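Hypothetical protein BACOVA_04980 (Bacteroides ovatus, PDB 3UFI) is probably a fimbrial (FimA-like) subunit of a pilus from a human gut bacterium, with a presumed part in cell adhesion. Local coordinates at residues A[35-48]-A[63-76]. Residues are numbered along the deposited sequence; the frame is centred on the assembly and turned at random.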
ATOM      1  N   GLY A  35       1.607 -15.216  -0.481  1.00 35.62           N
ATOM      2  CA  GLY A  35       2.952 -14.961   0.001  1.00 37.27           C
ATOM      3  C   GLY A  35       3.990 -14.955  -1.094  1.00 47.13           C
ATOM      4  O   GLY A  35       5.171 -14.789  -0.804  1.00 49.07           O
ATOM      5  N   ALA A  36       3.575 -15.136  -2.351  1.00 46.14           N
ATOM      6  CA  ALA A  36       4.521 -15.208  -3.454  1.00 47.13           C
ATOM      7  C   ALA A  36       4.522 -13.923  -4.304  1.00 52.51           C
ATOM      8  O   ALA A  36       5.119 -13.914  -5.377  1.00 55.40           O
ATOM      9  CB  ALA A  36       4.229 -16.442  -4.308  1.00 48.78           C
ATOM     10  N   ALA A  37       3.958 -12.816  -3.773  1.00 46.46           N
ATOM     11  CA  ALA A  37       3.867 -11.509  -4.433  1.00 44.51           C
ATOM     12  C   ALA A  37       4.731 -10.415  -3.748  1.00 45.46           C
ATOM     13  O   ALA A  37       4.399  -9.231  -3.843  1.00 45.71           O
ATOM     14  CB  ALA A  37       2.416 -11.057  -4.454  1.00 45.13           C
ATOM     15  N   TRP A  38       5.802 -10.801  -3.032  1.00 37.44           N
ATOM     16  CA  TRP A  38       6.710  -9.828  -2.416  1.00 34.28           C
ATOM     17  C   TRP A  38       7.841  -9.545  -3.388  1.00 39.12           C
ATOM     18  O   TRP A  38       8.252 -10.458  -4.111  1.00 39.82           O
ATOM     19  CB  TRP A  38       7.313 -10.381  -1.090  1.00 30.55           C
ATOM     20  CG  TRP A  38       6.354 -10.523   0.051  1.00 28.60           C
ATOM     21  CD1 TRP A  38       5.746 -11.668   0.469  1.00 31.49           C
ATOM     22  CD2 TRP A  38       5.900  -9.482   0.928  1.00 26.70           C
ATOM     23  NE1 TRP A  38       4.934 -11.406   1.549  1.00 30.22           N
ATOM     24  CE2 TRP A  38       5.040 -10.080   1.876  1.00 30.21           C
ATOM     25  CE3 TRP A  38       6.157  -8.101   1.022  1.00 26.66           C
ATOM     26  CZ2 TRP A  38       4.434  -9.346   2.901  1.00 28.56           C
ATOM     27  CZ3 TRP A  38       5.574  -7.375   2.052  1.00 27.41           C
ATOM     28  CH2 TRP A  38       4.710  -7.991   2.967  1.00 28.17           C
ATOM     29  N   GLY A  39       8.388  -8.332  -3.352  1.00 35.49           N
ATOM     30  CA  GLY A  39       9.596  -7.992  -4.095  1.00 35.60           C
ATOM     31  C   GLY A  39      10.772  -8.573  -3.329  1.00 42.59           C
ATOM     32  O   GLY A  39      10.711  -8.691  -2.097  1.00 41.68           O
ATOM     33  N   SER A  40      11.850  -8.925  -4.033  1.00 42.26           N
ATOM     34  CA  SER A  40      13.038  -9.554  -3.451  1.00 44.98           C
ATOM     35  C   SER A  40      13.732  -8.774  -2.290  1.00 50.62           C
ATOM     36  O   SER A  40      14.371  -9.402  -1.439  1.00 52.38           O
ATOM     37  CB  SER A  40      14.076  -9.819  -4.536  1.00 52.61           C
ATOM     38  OG  SER A  40      15.173 -10.542  -3.996  1.00 70.37           O
ATOM     39  N   ASP A  41      13.650  -7.454  -2.257  1.00 43.87           N
ATOM     40  CA  ASP A  41      14.340  -6.740  -1.174  1.00 42.83           C
ATOM     41  C   ASP A  41      13.327  -6.024  -0.243  1.00 41.09           C
ATOM     42  O   ASP A  41      13.705  -5.084   0.450  1.00 41.53           O
ATOM     43  CB  ASP A  41      15.330  -5.722  -1.812  1.00 45.44           C
ATOM     44  CG  ASP A  41      16.258  -4.971  -0.857  1.00 52.76           C
ATOM     45  OD1 ASP A  41      16.915  -5.634  -0.019  1.00 50.73           O
ATOM     46  OD2 ASP A  41      16.327  -3.719  -0.957  1.00 56.85           O
ATOM     47  N   ASP A  42      12.044  -6.451  -0.247  1.00 31.81           N
ATOM     48  CA  ASP A  42      10.984  -5.805   0.541  1.00 29.20           C
ATOM     49  C   ASP A  42      11.282  -5.856   2.038  1.00 30.44           C
ATOM     50  O   ASP A  42      11.726  -6.880   2.557  1.00 26.92           O
ATOM     51  CB  ASP A  42       9.617  -6.424   0.250  1.00 30.02           C
ATOM     52  CG  ASP A  42       9.007  -6.007  -1.086  1.00 35.54           C
ATOM     53  OD1 ASP A  42       9.592  -5.116  -1.772  1.00 34.72           O
ATOM     54  OD2 ASP A  42       7.931  -6.516  -1.417  1.00 34.01           O
ATOM     55  N   ARG A  43      11.033  -4.729   2.711  1.00 27.53           N
ATOM     56  CA  ARG A  43      11.319  -4.536   4.119  1.00 26.60           C
ATOM     57  C   ARG A  43      10.077  -4.241   4.908  1.00 28.92           C
ATOM     58  O   ARG A  43       9.293  -3.375   4.536  1.00 26.57           O
ATOM     59  CB  ARG A  43      12.334  -3.393   4.316  1.00 26.48           C
ATOM     60  CG  ARG A  43      13.554  -3.391   3.402  1.00 30.96           C
ATOM     61  CD  ARG A  43      14.424  -4.574   3.715  1.00 33.57           C
ATOM     62  NE  ARG A  43      15.601  -4.612   2.859  1.00 38.66           N
ATOM     63  CZ  ARG A  43      16.789  -4.110   3.179  1.00 46.09           C
ATOM     64  NH1 ARG A  43      16.973  -3.508   4.348  1.00 28.99           N
ATOM     65  NH2 ARG A  43      17.807  -4.227   2.343  1.00 33.00           N
ATOM     66  N   ILE A  44       9.939  -4.922   6.057  1.00 26.40           N
ATOM     67  CA  ILE A  44       8.815  -4.712   6.970  1.00 24.68           C
ATOM     68  C   ILE A  44       9.355  -4.324   8.363  1.00 28.75           C
ATOM     69  O   ILE A  44      10.499  -4.630   8.687  1.00 27.89           O
ATOM     70  CB  ILE A  44       7.889  -5.984   7.034  1.00 25.97           C
ATOM     71  CG1 ILE A  44       8.631  -7.224   7.633  1.00 24.98           C
ATOM     72  CG2 ILE A  44       7.218  -6.276   5.653  1.00 23.15           C
ATOM     73  CD1 ILE A  44       7.731  -8.464   7.971  1.00 24.62           C
ATOM     74  N   GLY A  45       8.527  -3.652   9.152  1.00 26.63           N
ATOM     75  CA  GLY A  45       8.833  -3.309  10.533  1.00 27.26           C
ATOM     76  C   GLY A  45       7.924  -4.124  11.418  1.00 30.42           C
ATOM     77  O   GLY A  45       6.726  -4.149  11.169  1.00 29.17           O
ATOM     78  N   VAL A  46       8.482  -4.852  12.398  1.00 27.53           N
ATOM     79  CA  VAL A  46       7.749  -5.760  13.313  1.00 25.76           C
ATOM     80  C   VAL A  46       7.831  -5.229  14.759  1.00 30.96           C
ATOM     81  O   VAL A  46       8.910  -4.918  15.268  1.00 28.41           O
ATOM     82  CB  VAL A  46       8.255  -7.231  13.197  1.00 28.74           C
ATOM     83  CG1 VAL A  46       7.526  -8.159  14.178  1.00 27.90           C
ATOM     84  CG2 VAL A  46       8.088  -7.751  11.756  1.00 27.69           C
ATOM     85  N   THR A  47       6.660  -5.089  15.398  1.00 29.99           N
ATOM     86  CA  THR A  47       6.539  -4.584  16.753  1.00 29.77           C
ATOM     87  C   THR A  47       5.815  -5.607  17.644  1.00 33.40           C
ATOM     88  O   THR A  47       4.753  -6.109  17.269  1.00 31.84           O
ATOM     89  CB  THR A  47       5.784  -3.239  16.729  1.00 32.42           C
ATOM     90  OG1 THR A  47       6.484  -2.332  15.881  1.00 32.53           O
ATOM     91  CG2 THR A  47       5.625  -2.609  18.112  1.00 27.10           C
ATOM     92  N   VAL A  48       6.365  -5.845  18.844  1.00 30.60           N
ATOM     93  CA  VAL A  48       5.740  -6.654  19.893  1.00 30.89           C
ATOM     94  C   VAL A  48       4.838  -5.683  20.652  1.00 38.17           C
ATOM     95  O   VAL A  48       5.330  -4.788  21.341  1.00 36.21           O
ATOM     96  CB  VAL A  48       6.745  -7.396  20.790  1.00 33.74           C
ATOM     97  CG1 VAL A  48       6.018  -8.140  21.910  1.00 34.15           C
ATOM     98  CG2 VAL A  48       7.586  -8.360  19.959  1.00 32.48           C
ATOM     99  N   TYR A  63      11.481  -4.528  21.248  1.00 34.63           N
ATOM    100  CA  TYR A  63      11.067  -5.037  19.956  1.00 31.57           C
ATOM    101  C   TYR A  63       9.968  -4.174  19.347  1.00 34.85           C
ATOM    102  O   TYR A  63       8.792  -4.551  19.266  1.00 32.90           O
ATOM    103  CB  TYR A  63      10.682  -6.506  20.085  1.00 30.45           C
ATOM    104  CG  TYR A  63      11.784  -7.363  20.677  1.00 30.00           C
ATOM    105  CD1 TYR A  63      13.092  -7.286  20.197  1.00 30.47           C
ATOM    106  CD2 TYR A  63      11.508  -8.306  21.670  1.00 30.74           C
ATOM    107  CE1 TYR A  63      14.100  -8.119  20.696  1.00 30.26           C
ATOM    108  CE2 TYR A  63      12.507  -9.147  22.175  1.00 31.12           C
ATOM    109  CZ  TYR A  63      13.799  -9.055  21.677  1.00 37.31           C
ATOM    110  OH  TYR A  63      14.786  -9.885  22.154  1.00 39.61           O
ATOM    111  N   ILE A  64      10.400  -2.987  18.917  1.00 30.30           N
ATOM    112  CA  ILE A  64       9.572  -1.988  18.266  1.00 29.47           C
ATOM    113  C   ILE A  64      10.189  -1.668  16.905  1.00 31.80           C
ATOM    114  O   ILE A  64      11.380  -1.385  16.853  1.00 32.51           O
ATOM    115  CB  ILE A  64       9.452  -0.723  19.160  1.00 32.57           C
ATOM    116  CG1 ILE A  64       8.823  -1.054  20.531  1.00 33.49           C
ATOM    117  CG2 ILE A  64       8.690   0.403  18.439  1.00 30.80           C
ATOM    118  CD1 ILE A  64       9.033   0.055  21.596  1.00 32.62           C
ATOM    119  N   ASN A  65       9.398  -1.726  15.808  1.00 27.39           N
ATOM    120  CA  ASN A  65       9.872  -1.364  14.469  1.00 26.62           C
ATOM    121  C   ASN A  65      11.215  -2.071  14.122  1.00 28.67           C
ATOM    122  O   ASN A  65      12.177  -1.438  13.699  1.00 26.14           O
ATOM    123  CB  ASN A  65      10.038   0.179  14.389  1.00 24.34           C
ATOM    124  CG  ASN A  65      10.156   0.729  13.001  1.00 35.34           C
ATOM    125  OD1 ASN A  65       9.399   0.364  12.108  1.00 30.65           O
ATOM    126  ND2 ASN A  65      11.087   1.655  12.799  1.00 27.12           N
ATOM    127  N   ILE A  66      11.258  -3.385  14.293  1.00 26.80           N
ATOM    128  CA  ILE A  66      12.447  -4.177  13.986  1.00 26.16           C
ATOM    129  C   ILE A  66      12.382  -4.481  12.506  1.00 28.91           C
ATOM    130  O   ILE A  66      11.377  -5.006  12.059  1.00 27.25           O
ATOM    131  CB  ILE A  66      12.556  -5.457  14.876  1.00 28.02           C
ATOM    132  CG1 ILE A  66      12.520  -5.111  16.392  1.00 29.26           C
ATOM    133  CG2 ILE A  66      13.787  -6.313  14.495  1.00 24.80           C
ATOM    134  CD1 ILE A  66      13.627  -4.112  16.949  1.00 31.01           C
ATOM    135  N   GLN A  67      13.441  -4.150  11.750  1.00 26.87           N
ATOM    136  CA  GLN A  67      13.442  -4.379  10.309  1.00 25.82           C
ATOM    137  C   GLN A  67      13.726  -5.844   9.949  1.00 28.66           C
ATOM    138  O   GLN A  67      14.672  -6.424  10.454  1.00 27.69           O
ATOM    139  CB  GLN A  67      14.460  -3.461   9.605  1.00 26.64           C
ATOM    140  CG  GLN A  67      14.254  -3.463   8.076  1.00 25.32           C
ATOM    141  CD  GLN A  67      15.293  -2.703   7.309  1.00 35.44           C
ATOM    142  OE1 GLN A  67      15.159  -2.495   6.118  1.00 31.11           O
ATOM    143  NE2 GLN A  67      16.358  -2.277   7.952  1.00 24.21           N
ATOM    144  N   TYR A  68      12.889  -6.406   9.066  1.00 25.61           N
ATOM    145  CA  TYR A  68      12.985  -7.737   8.463  1.00 24.25           C
ATOM    146  C   TYR A  68      12.987  -7.546   6.945  1.00 29.01           C
ATOM    147  O   TYR A  68      12.373  -6.608   6.439  1.00 26.04           O
ATOM    148  CB  TYR A  68      11.836  -8.678   8.909  1.00 23.42           C
ATOM    149  CG  TYR A  68      11.999  -9.233  10.308  1.00 23.60           C
ATOM    150  CD1 TYR A  68      11.794  -8.432  11.431  1.00 25.63           C
ATOM    151  CD2 TYR A  68      12.368 -10.559  10.512  1.00 24.34           C
ATOM    152  CE1 TYR A  68      11.953  -8.943  12.724  1.00 26.91           C
ATOM    153  CE2 TYR A  68      12.550 -11.073  11.796  1.00 25.05           C
ATOM    154  CZ  TYR A  68      12.356 -10.257  12.897  1.00 29.27           C
ATOM    155  OH  TYR A  68      12.482 -10.784  14.149  1.00 31.54           O
ATOM    156  N   ARG A  69      13.732  -8.388   6.231  1.00 28.67           N
ATOM    157  CA  ARG A  69      13.813  -8.325   4.773  1.00 29.13           C
ATOM    158  C   ARG A  69      13.223  -9.605   4.183  1.00 33.04           C
ATOM    159  O   ARG A  69      13.451 -10.683   4.716  1.00 31.90           O
ATOM    160  CB  ARG A  69      15.283  -8.155   4.342  1.00 32.16           C
ATOM    161  CG  ARG A  69      15.487  -7.996   2.845  1.00 44.65           C
ATOM    162  CD  ARG A  69      16.963  -7.941   2.528  1.00 56.16           C
ATOM    163  NE  ARG A  69      17.218  -8.000   1.087  1.00 64.47           N
ATOM    164  CZ  ARG A  69      17.375  -9.126   0.394  1.00 80.60           C
ATOM    165  NH1 ARG A  69      17.276 -10.310   0.999  1.00 56.07           N
ATOM    166  NH2 ARG A  69      17.618  -9.081  -0.911  1.00 73.83           N
ATOM    167  N   ASN A  70      12.538  -9.497   3.042  1.00 31.75           N
ATOM    168  CA  ASN A  70      12.026 -10.666   2.340  1.00 32.23           C
ATOM    169  C   ASN A  70      13.202 -11.464   1.773  1.00 38.66           C
ATOM    170  O   ASN A  70      13.987 -10.912   1.021  1.00 39.05           O
ATOM    171  CB  ASN A  70      11.036 -10.257   1.241  1.00 30.64           C
ATOM    172  CG  ASN A  70      10.500 -11.430   0.474  1.00 45.53           C
ATOM    173  OD1 ASN A  70      10.797 -11.624  -0.701  1.00 49.89           O
ATOM    174  ND2 ASN A  70       9.762 -12.278   1.140  1.00 28.87           N
ATOM    175  N   GLU A  71      13.373 -12.721   2.210  1.00 37.71           N
ATOM    176  CA  GLU A  71      14.440 -13.612   1.752  1.00 40.32           C
ATOM    177  C   GLU A  71      14.011 -14.217   0.413  1.00 50.22           C
ATOM    178  O   GLU A  71      14.608 -13.927  -0.622  1.00 50.95           O
ATOM    179  CB  GLU A  71      14.740 -14.687   2.813  1.00 42.62           C
ATOM    180  CG  GLU A  71      15.939 -15.571   2.493  1.00 60.80           C
ATOM    181  CD  GLU A  71      17.328 -15.016   2.770  1.00 94.74           C
ATOM    182  OE1 GLU A  71      17.549 -13.794   2.592  1.00 94.66           O
ATOM    183  OE2 GLU A  71      18.210 -15.823   3.141  1.00 97.34           O
ATOM    184  N   THR A  72      12.920 -14.985   0.425  1.00 50.94           N
ATOM    185  CA  THR A  72      12.306 -15.604  -0.762  1.00 51.74           C
ATOM    186  C   THR A  72      10.879 -16.026  -0.408  1.00 53.82           C
ATOM    187  O   THR A  72      10.639 -16.575   0.668  1.00 52.56           O
ATOM    188  CB  THR A  72      13.164 -16.773  -1.311  1.00 63.34           C
ATOM    189  OG1 THR A  72      12.599 -17.213  -2.544  1.00 74.00           O
ATOM    190  CG2 THR A  72      13.335 -17.932  -0.320  1.00 55.46           C
ATOM    191  N   GLY A  73       9.957 -15.769  -1.318  1.00 50.19           N
ATOM    192  CA  GLY A  73       8.555 -16.093  -1.105  1.00 49.50           C
ATOM    193  C   GLY A  73       8.012 -15.155  -0.066  1.00 50.17           C
ATOM    194  O   GLY A  73       8.266 -13.964  -0.144  1.00 50.37           O
ATOM    195  N   GLY A  74       7.305 -15.671   0.924  1.00 44.23           N
ATOM    196  CA  GLY A  74       6.829 -14.796   1.994  1.00 40.77           C
ATOM    197  C   GLY A  74       7.655 -14.948   3.253  1.00 35.30           C
ATOM    198  O   GLY A  74       7.198 -14.596   4.326  1.00 31.23           O
ATOM    199  N   SER A  75       8.850 -15.527   3.132  1.00 31.16           N
ATOM    200  CA  SER A  75       9.765 -15.775   4.230  1.00 30.99           C
ATOM    201  C   SER A  75      10.658 -14.555   4.492  1.00 32.61           C
ATOM    202  O   SER A  75      11.353 -14.104   3.587  1.00 31.73           O
ATOM    203  CB  SER A  75      10.621 -16.997   3.920  1.00 36.11           C
ATOM    204  OG  SER A  75      11.601 -17.101   4.941  1.00 52.15           O
ATOM    205  N   PHE A  76      10.655 -14.050   5.734  1.00 28.65           N
ATOM    206  CA  PHE A  76      11.427 -12.873   6.124  1.00 27.37           C
ATOM    207  C   PHE A  76      12.560 -13.227   7.053  1.00 33.24           C
ATOM    208  O   PHE A  76      12.443 -14.132   7.880  1.00 34.21           O
ATOM    209  CB  PHE A  76      10.513 -11.821   6.783  1.00 27.72           C
ATOM    210  CG  PHE A  76       9.583 -11.150   5.801  1.00 28.34           C
ATOM    211  CD1 PHE A  76       8.406 -11.775   5.389  1.00 29.84           C
ATOM    212  CD2 PHE A  76       9.880  -9.890   5.286  1.00 28.95           C
ATOM    213  CE1 PHE A  76       7.554 -11.159   4.462  1.00 30.05           C
ATOM    214  CE2 PHE A  76       9.027  -9.275   4.362  1.00 31.81           C
ATOM    215  CZ  PHE A  76       7.858  -9.908   3.969  1.00 29.56           C
TER
HETATM  216  O   HOH W   1      10.195 -12.665  -3.353  1.00 42.95           O
HETATM  217  O   HOH W   2       7.447 -13.438  -2.978  1.00 47.38           O
HETATM  218  O   HOH W   3      19.018  -1.442   6.105  1.00 50.59           O
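Side-chain torsions set the polar side of this pairing: Arg43 bends at its second torsion (chi2 -67°), whereas Arg69 runs extended from CG to NE, and both reach the carboxylate of Asp41. Oxygen OD1 of Asp41 receives Arg69 NE at 2.6 Å on its anti lone pair and Arg43 NH2 at 2.9 Å on its syn side, OD1 lying in or close to the guanidinium plane of each arginine. One carboxylate oxygen thus bridges two like charges, and the guanidinium planes stand 72° apart. Arg43 NH1 also donates to Gln67 OE1 (2.7 Å), from above the carbonyl plane. A leucine in place of Arg43 would probably leave Gln67 OE1 without this donor and Asp41 OD1 with Arg69 as its remaining arginine here.

The other face of the sheet, where Ile44 and Tyr68 point, is apolar. Ile44 CD1 sits over one face of the Phe76 ring, 3.9 Å from its centroid, while the edge of that ring meets the face of Trp38, brought in from its loop, in a T-shaped stack, planes at 89° and Phe76 CZ above the indole centre. Trp38 NE1 is engaged by the Gly19 carbonyl of strand 16-25, which probably helps to set how the indole is turned.

Paired backbone bonds join Ile44 with Tyr68 and Val46 with Ile66, establishing antiparallel register. Beyond them, Asn65 N turns to Thr47 OG1 (3.0 Å), and Val48 N bonds Tyr63 O (2.8 Å). Val46 is met by two successive residues, Asn65, with positive phi, and Ile66: a G1 beta bulge at the start of strand 66-72, where it pairs antiparallel with strand 43-51 in the mixed sheet of this fimbrillin-like protein of the transthyretin clan.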